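Local coordinates for protein acetone carboxylase alpha subunit (Xanthobacter autotrophicus Py2, PDB 5M45) that forms the alpha subunit of a multi-subunit enzyme, belongs to the hydantoinase B/oxoprolinase family and holds a manganese(II) ion between two histidines and an aspartate, at residues 292-297 / 400-405; 350-355 / 406-411; 496-501 / 525-530. All blocks are in the same frame, centred on the assembly; numbering follows the deposited sequence.

Contact 1 of 3, residues 292-297 / 400-405; sequences GFVDVP and SWHFLV. With ACT (acetate ion), chain N.
Val294 of strand 292-297 faces Phe403 of the helical segment 401-405, the two axes running nearly antiparallel at 159° and approaching to 8.4 Å. This is an alpha-on-beta packing: helix 401-422 lies against strand 286-297, which within this chain borders a four-stranded mixed sheet. His402 makes the polar link. With CG anti to the backbone N (chi1 -170°), its ring reaches across to the strand, and NE2 donates an almost straight 2.9 Å hydrogen bond (168°) to the backbone O of Asp295. That oxygen lies in the imidazole plane, while the donor is tilted from the carbonyl plane. The carboxylate of Asp295 is held by the backbone N atoms of Gly540 and His541.

Val294 fills the angle between the two aromatic rings. Its CG1 sits over one face of the imidazole, toward the rim, in a CH-pi contact, 4.0 Å from the ring centroid, and approaches CD1 of Phe403 obliquely at 3.7 Å. Trp401, on the same helix, does not touch the strand; its NE1 donates a 2.7 Å hydrogen bond to O of an acetate ion, probably from the crystallisation liquor. Further along the strand, Val296 CG2 meets the Phe403 ring at its edge, in plane, 3.6 Å from CE1.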
# COMPACT_ATOMS: atom_id res chain seq x y z
N GLY A 292 6.32 -24.92 -22.37
CA GLY A 292 7.39 -23.98 -21.99
C GLY A 292 7.71 -24.05 -20.50
O GLY A 292 6.88 -24.49 -19.71
N PHE A 293 8.90 -23.58 -20.14
CA PHE A 293 9.42 -23.55 -18.78
C PHE A 293 10.22 -22.23 -18.55
O PHE A 293 10.70 -21.60 -19.52
CB PHE A 293 10.41 -24.71 -18.53
CG PHE A 293 9.89 -26.07 -18.85
CD1 PHE A 293 10.04 -26.62 -20.13
CD2 PHE A 293 9.28 -26.84 -17.86
CE1 PHE A 293 9.59 -27.93 -20.39
CE2 PHE A 293 8.82 -28.12 -18.14
CZ PHE A 293 8.98 -28.66 -19.40
N VAL A 294 10.44 -21.88 -17.26
CA VAL A 294 11.47 -20.90 -16.86
C VAL A 294 11.91 -21.10 -15.39
O VAL A 294 11.22 -21.76 -14.60
CB VAL A 294 11.02 -19.43 -17.17
CG1 VAL A 294 10.09 -18.88 -16.08
CG2 VAL A 294 12.21 -18.49 -17.41
N ASP A 295 13.08 -20.56 -15.04
CA ASP A 295 13.72 -20.78 -13.74
C ASP A 295 13.43 -19.71 -12.69
O ASP A 295 13.34 -18.53 -13.04
CB ASP A 295 15.24 -20.96 -13.89
CG ASP A 295 15.97 -19.74 -14.52
OD1 ASP A 295 15.62 -19.31 -15.65
OD2 ASP A 295 16.96 -19.25 -13.90
N VAL A 296 13.29 -20.14 -11.43
CA VAL A 296 13.18 -19.26 -10.26
C VAL A 296 14.24 -19.67 -9.21
O VAL A 296 13.93 -20.43 -8.28
CB VAL A 296 11.77 -19.29 -9.67
CG1 VAL A 296 11.65 -18.30 -8.51
CG2 VAL A 296 10.72 -18.97 -10.73
N PRO A 297 15.49 -19.13 -9.34
CA PRO A 297 16.59 -19.52 -8.44
C PRO A 297 16.62 -18.72 -7.12
O PRO A 297 17.57 -17.95 -6.86
CB PRO A 297 17.84 -19.30 -9.31
CG PRO A 297 17.47 -18.22 -10.25
CD PRO A 297 16.00 -18.46 -10.56
N SER A 400 4.98 -10.41 -13.38
CA SER A 400 4.09 -11.39 -14.00
C SER A 400 4.66 -11.95 -15.32
O SER A 400 4.53 -13.15 -15.64
CB SER A 400 2.76 -10.68 -14.34
OG SER A 400 1.78 -11.66 -14.22
N TRP A 401 5.23 -11.05 -16.09
CA TRP A 401 5.80 -11.40 -17.41
C TRP A 401 6.77 -12.56 -17.39
O TRP A 401 6.84 -13.26 -18.38
CB TRP A 401 6.55 -10.19 -18.03
CG TRP A 401 5.75 -8.93 -18.23
CD1 TRP A 401 5.97 -7.73 -17.64
CD2 TRP A 401 4.65 -8.74 -19.15
NE1 TRP A 401 5.11 -6.77 -18.15
CE2 TRP A 401 4.26 -7.37 -19.05
CE3 TRP A 401 3.96 -9.58 -20.03
CZ2 TRP A 401 3.21 -6.85 -19.79
CZ3 TRP A 401 2.92 -9.04 -20.78
CH2 TRP A 401 2.56 -7.69 -20.66
N HIS A 402 7.56 -12.72 -16.34
CA HIS A 402 8.59 -13.81 -16.29
C HIS A 402 8.00 -15.18 -16.69
O HIS A 402 8.55 -15.91 -17.53
CB HIS A 402 9.17 -13.90 -14.89
CG HIS A 402 10.37 -14.78 -14.75
ND1 HIS A 402 11.49 -14.66 -15.53
CD2 HIS A 402 10.64 -15.77 -13.86
CE1 HIS A 402 12.40 -15.54 -15.15
NE2 HIS A 402 11.91 -16.23 -14.13
N PHE A 403 6.82 -15.46 -16.10
CA PHE A 403 6.06 -16.67 -16.44
C PHE A 403 5.27 -16.52 -17.73
O PHE A 403 5.27 -17.42 -18.58
CB PHE A 403 5.12 -17.06 -15.27
CG PHE A 403 5.83 -17.69 -14.07
CD1 PHE A 403 7.24 -17.73 -13.94
CD2 PHE A 403 5.06 -18.24 -13.06
CE1 PHE A 403 7.83 -18.32 -12.82
CE2 PHE A 403 5.64 -18.82 -11.95
CZ PHE A 403 7.03 -18.85 -11.82
N LEU A 404 4.57 -15.40 -17.87
CA LEU A 404 3.68 -15.20 -19.03
C LEU A 404 4.39 -15.35 -20.40
O LEU A 404 3.94 -16.11 -21.25
CB LEU A 404 3.00 -13.80 -18.96
CG LEU A 404 1.94 -13.56 -17.85
CD1 LEU A 404 1.51 -12.10 -17.82
CD2 LEU A 404 0.71 -14.45 -18.04
N VAL A 405 5.50 -14.62 -20.58
CA VAL A 405 6.21 -14.62 -21.89
C VAL A 405 6.86 -15.98 -22.17
O VAL A 405 7.10 -16.33 -23.35
CB VAL A 405 7.27 -13.49 -22.02
CG1 VAL A 405 6.66 -12.13 -21.71
CG2 VAL A 405 8.48 -13.74 -21.14
C ACT N . 4.97 -3.70 -19.51
O ACT N . 5.19 -4.08 -18.34
OXT ACT N . 4.09 -2.85 -19.74
CH3 ACT N . 5.80 -4.27 -20.63

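Contact 2 of 3, residues 350-355 / 406-411; sequences VSFTSG and SAWTAL
Trp408 reaches from helix 406-411 across to Phe352 and Gly355 of helix 350-355. The two helical segments run in roughly the same direction at a crossing angle of -32°, and their axes come no closer than 10.7 Å; the indole bridges much of that gap in this buried helix-helix packing.

The hydrogen bonding centres on the backbone of helix 350-355. Trp408 NE1 donates to Phe352 O at 3.1 Å, arriving in the carbonyl plane on a lone pair, although the bond is bent (139°) and the oxygen is tilted from the indole plane. Within helix 350-355, Ser354 OG gives a 2.8 Å bond to Val350 O, which also accepts from Ser354 N on the opposite face of its carbonyl plane.

The face contacts fall on opposite sides of the indole plane. Gly355 CA rests over the six-membered ring of Trp408 in a CH-pi contact, 3.3 Å from CZ2, close enough that the backbone itself packs on the ring. Trp408 NE1 in turn stands over one face of the Phe352 ring, toward its rim. The two aromatic planes are oblique to each other.

The apolar contact is at the phenyl edge: Phe352, with CG anti to the backbone N (chi1 -174°), brings CE1 to 3.9 Å from Ala407 CB. Phe334, outside the two segments, meets the Phe352 ring edge-to-face.

The buried indole N-H is thus paid for by a main-chain oxygen, and that bond together with Gly355 on the face probably limits how the ring can turn.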
# COMPACT_ATOMS: atom_id res chain seq x y z
N VAL A 350 -7.35 -13.45 -16.79
CA VAL A 350 -7.48 -12.33 -17.72
C VAL A 350 -6.15 -11.95 -18.38
O VAL A 350 -6.10 -11.83 -19.62
CB VAL A 350 -8.10 -11.07 -17.03
CG1 VAL A 350 -8.04 -9.87 -17.96
CG2 VAL A 350 -9.54 -11.33 -16.57
N SER A 351 -5.09 -11.72 -17.60
CA SER A 351 -3.81 -11.36 -18.20
C SER A 351 -3.23 -12.51 -19.06
O SER A 351 -2.67 -12.26 -20.12
CB SER A 351 -2.80 -10.91 -17.13
OG SER A 351 -2.56 -11.93 -16.15
N PHE A 352 -3.37 -13.75 -18.59
CA PHE A 352 -2.90 -14.89 -19.35
C PHE A 352 -3.59 -15.03 -20.72
O PHE A 352 -2.91 -15.14 -21.75
CB PHE A 352 -3.04 -16.20 -18.56
CG PHE A 352 -2.42 -17.40 -19.25
CD1 PHE A 352 -1.06 -17.62 -19.16
CD2 PHE A 352 -3.18 -18.25 -19.98
CE1 PHE A 352 -0.47 -18.71 -19.82
CE2 PHE A 352 -2.61 -19.38 -20.61
CZ PHE A 352 -1.25 -19.59 -20.55
N THR A 353 -4.92 -15.00 -20.75
CA THR A 353 -5.69 -15.15 -21.99
C THR A 353 -5.63 -13.90 -22.92
O THR A 353 -5.63 -14.03 -24.18
CB THR A 353 -7.14 -15.55 -21.72
OG1 THR A 353 -7.82 -14.55 -20.95
CG2 THR A 353 -7.22 -16.92 -21.01
N SER A 354 -5.56 -12.71 -22.32
CA SER A 354 -5.36 -11.46 -23.08
C SER A 354 -4.01 -11.45 -23.84
O SER A 354 -3.95 -10.97 -24.99
CB SER A 354 -5.53 -10.20 -22.22
OG SER A 354 -6.85 -10.13 -21.70
N GLY A 355 -2.97 -12.02 -23.23
CA GLY A 355 -1.70 -12.17 -23.92
C GLY A 355 -1.73 -13.13 -25.10
O GLY A 355 -1.03 -12.92 -26.11
N SER A 406 7.12 -16.75 -21.10
CA SER A 406 7.75 -18.06 -21.19
C SER A 406 6.73 -19.17 -21.54
O SER A 406 7.10 -20.20 -22.10
CB SER A 406 8.45 -18.39 -19.85
OG SER A 406 9.53 -17.50 -19.55
N ALA A 407 5.45 -18.96 -21.22
CA ALA A 407 4.36 -19.86 -21.64
C ALA A 407 3.82 -19.54 -23.03
O ALA A 407 3.54 -20.46 -23.80
CB ALA A 407 3.24 -19.79 -20.61
N TRP A 408 3.72 -18.25 -23.40
CA TRP A 408 3.14 -17.87 -24.70
C TRP A 408 4.00 -18.30 -25.91
O TRP A 408 3.46 -18.62 -26.98
CB TRP A 408 2.85 -16.37 -24.80
CG TRP A 408 1.84 -15.82 -23.82
CD1 TRP A 408 0.75 -16.45 -23.32
CD2 TRP A 408 1.85 -14.51 -23.23
NE1 TRP A 408 0.08 -15.62 -22.43
CE2 TRP A 408 0.75 -14.43 -22.36
CE3 TRP A 408 2.70 -13.40 -23.35
CZ2 TRP A 408 0.46 -13.28 -21.63
CZ3 TRP A 408 2.39 -12.24 -22.63
CH2 TRP A 408 1.30 -12.20 -21.77
N THR A 409 5.32 -18.32 -25.74
CA THR A 409 6.23 -18.64 -26.85
C THR A 409 5.95 -19.99 -27.53
O THR A 409 6.04 -20.11 -28.74
CB THR A 409 7.72 -18.48 -26.44
OG1 THR A 409 8.57 -18.49 -27.59
CG2 THR A 409 8.13 -19.57 -25.47
N ALA A 410 5.56 -21.00 -26.75
CA ALA A 410 5.26 -22.33 -27.30
C ALA A 410 4.06 -22.33 -28.26
O ALA A 410 4.01 -23.14 -29.18
CB ALA A 410 5.03 -23.33 -26.18
N LEU A 411 3.10 -21.41 -28.08
CA LEU A 411 1.91 -21.37 -28.93
C LEU A 411 2.24 -20.97 -30.37
O LEU A 411 1.60 -21.45 -31.30
CB LEU A 411 0.80 -20.50 -28.34
CG LEU A 411 0.54 -20.72 -26.81
CD1 LEU A 411 -0.60 -19.87 -26.25
CD2 LEU A 411 0.28 -22.16 -26.41

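Contact 3 of 3, residues 496-501 / 525-530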
# COMPACT_ATOMS: atom_id res chain seq x y z
N PRO A 496 20.89 7.85 -13.25
CA PRO A 496 22.23 8.32 -12.86
C PRO A 496 23.30 7.29 -13.26
O PRO A 496 23.99 6.72 -12.41
CB PRO A 496 22.11 8.49 -11.35
CG PRO A 496 21.19 7.38 -10.96
CD PRO A 496 20.18 7.29 -12.08
N LEU A 497 23.41 7.09 -14.58
CA LEU A 497 24.24 6.07 -15.22
C LEU A 497 24.75 6.66 -16.55
O LEU A 497 24.03 7.45 -17.18
CB LEU A 497 23.42 4.79 -15.55
CG LEU A 497 22.65 4.10 -14.41
CD1 LEU A 497 21.73 3.02 -14.98
CD2 LEU A 497 23.59 3.49 -13.40
N VAL A 498 25.94 6.25 -16.99
CA VAL A 498 26.44 6.58 -18.33
C VAL A 498 26.82 5.34 -19.12
O VAL A 498 27.31 4.36 -18.59
CB VAL A 498 27.64 7.56 -18.31
CG1 VAL A 498 27.21 8.92 -17.75
CG2 VAL A 498 28.81 7.02 -17.52
N TYR A 499 26.56 5.41 -20.44
CA TYR A 499 26.91 4.35 -21.37
C TYR A 499 28.41 4.27 -21.68
O TYR A 499 29.02 5.25 -22.09
CB TYR A 499 26.15 4.51 -22.68
CG TYR A 499 24.68 4.13 -22.63
CD1 TYR A 499 23.72 5.05 -22.22
CD2 TYR A 499 24.26 2.86 -23.01
CE1 TYR A 499 22.38 4.70 -22.15
CE2 TYR A 499 22.95 2.49 -22.94
CZ TYR A 499 21.99 3.43 -22.51
OH TYR A 499 20.66 3.10 -22.47
N LEU A 500 28.99 3.11 -21.45
CA LEU A 500 30.32 2.75 -21.97
C LEU A 500 30.28 1.74 -23.15
O LEU A 500 31.32 1.39 -23.70
CB LEU A 500 31.17 2.17 -20.84
CG LEU A 500 31.47 3.04 -19.61
CD1 LEU A 500 32.44 2.31 -18.66
CD2 LEU A 500 32.05 4.38 -19.98
N GLY A 501 29.10 1.20 -23.47
CA GLY A 501 28.94 0.35 -24.63
C GLY A 501 27.48 0.14 -25.03
O GLY A 501 26.57 0.16 -24.18
N MET A 525 28.09 2.51 -16.43
CA MET A 525 28.89 2.95 -15.29
C MET A 525 28.02 3.85 -14.43
O MET A 525 27.40 4.78 -14.93
CB MET A 525 30.15 3.69 -15.73
CG MET A 525 31.14 3.93 -14.57
SD MET A 525 32.78 4.63 -15.00
CE MET A 525 32.28 6.33 -15.25
N VAL A 526 27.99 3.61 -13.12
CA VAL A 526 27.23 4.47 -12.18
C VAL A 526 27.89 5.87 -12.13
O VAL A 526 29.12 5.99 -12.03
CB VAL A 526 27.14 3.81 -10.80
CG1 VAL A 526 26.37 4.68 -9.81
CG2 VAL A 526 26.44 2.44 -10.89
N TRP A 527 27.07 6.92 -12.21
CA TRP A 527 27.58 8.28 -12.33
C TRP A 527 26.57 9.36 -11.84
O TRP A 527 25.46 9.48 -12.38
CB TRP A 527 27.97 8.56 -13.79
CG TRP A 527 28.51 9.95 -13.99
CD1 TRP A 527 27.87 11.03 -14.55
CD2 TRP A 527 29.78 10.41 -13.56
NE1 TRP A 527 28.69 12.13 -14.50
CE2 TRP A 527 29.86 11.78 -13.89
CE3 TRP A 527 30.84 9.80 -12.88
CZ2 TRP A 527 31.00 12.55 -13.61
CZ3 TRP A 527 31.98 10.55 -12.61
CH2 TRP A 527 32.04 11.94 -12.94
N ASN A 528 27.01 10.18 -10.88
CA ASN A 528 26.18 11.22 -10.24
C ASN A 528 24.97 10.62 -9.46
O ASN A 528 23.92 11.27 -9.33
CB ASN A 528 25.76 12.27 -11.28
CG ASN A 528 25.63 13.68 -10.70
OD1 ASN A 528 25.78 13.91 -9.52
ND2 ASN A 528 25.30 14.64 -11.57
N ALA A 529 25.13 9.39 -8.97
CA ALA A 529 24.16 8.74 -8.06
C ALA A 529 24.64 8.84 -6.60
O ALA A 529 25.86 8.88 -6.34
CB ALA A 529 23.99 7.26 -8.43
N LYS A 530 23.69 8.83 -5.65
CA LYS A 530 24.00 8.80 -4.23
C LYS A 530 23.08 7.81 -3.51
O LYS A 530 21.90 7.67 -3.86
CB LYS A 530 23.84 10.19 -3.58
CG LYS A 530 24.66 11.29 -4.27
CD LYS A 530 23.80 12.00 -5.33
CE LYS A 530 24.70 12.81 -6.29
NZ LYS A 530 23.92 13.48 -7.34
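Val498 N donates a nearly straight 2.9 Å hydrogen bond to Met525 O, in its carbonyl plane, and Leu497 CA adds a weaker CA-H...O contact to the same oxygen at 3.4 Å. The return bond, Met525 N to Val498 O, is also 2.9 Å, so these two residues form an antiparallel hydrogen-bonded pair. Leu497 and Val526 follow as the non-hydrogen-bonded pair, and one further bond, Trp527 N to Pro496 O at 3.1 Å, ties the chains together just beyond the bridged residues. There the donor stands well above the carbonyl plane.

Each face of the sheet carries its own apolar set. On one, Leu497 CD2 crosses Val526 CG2 obliquely at 3.9 Å. On the other, Val498 CG2 runs alongside Met525 CB. With CG anti to the backbone N (chi1 -180°), Trp527 lays CB and CD1 against Val498 CG1, CD1 at 3.9 Å; its NE1 bonds to an acidic side chain of a different protein's chain. Beyond the strands, Pro496 CB and Ala529 CB touch at 3.7 Å.

The chain turns a corner at Leu500, where Leu500 and Gly501 both face Leu523 in a classic beta bulge; Leu500 CD1 still reaches Met525 CB, at 4.0 Å.

Together the segments join strands 497-504 and 520-526, the first being an outermost strand of a five-stranded antiparallel sheet within this chain. Helix 488-494 packs on Val498 and Tyr499, while Met534 of strand 532-535 touches Leu497 and Val526.

Contacts 1 and 2 share helix 401-422 and lie in the buried centre of the chain, their centres 11 Å apart: one side of the helix meets a strand, another meets helix 349-361. They also touch directly, as Leu404 packs on Phe352 and Trp401 on Trp408. In both, an aromatic ring nitrogen from the shared helix bonds to a main-chain oxygen. Contact 3, about 30 Å from the centre of contact 1 and 35 Å from that of contact 2, belongs to a separate sheet. It is held by backbone bonds between strands together with apolar side chains on both faces, and some of its residues are partly exposed. Another protein's chain approaches contacts 1 and 3, whereas none touches contact 2.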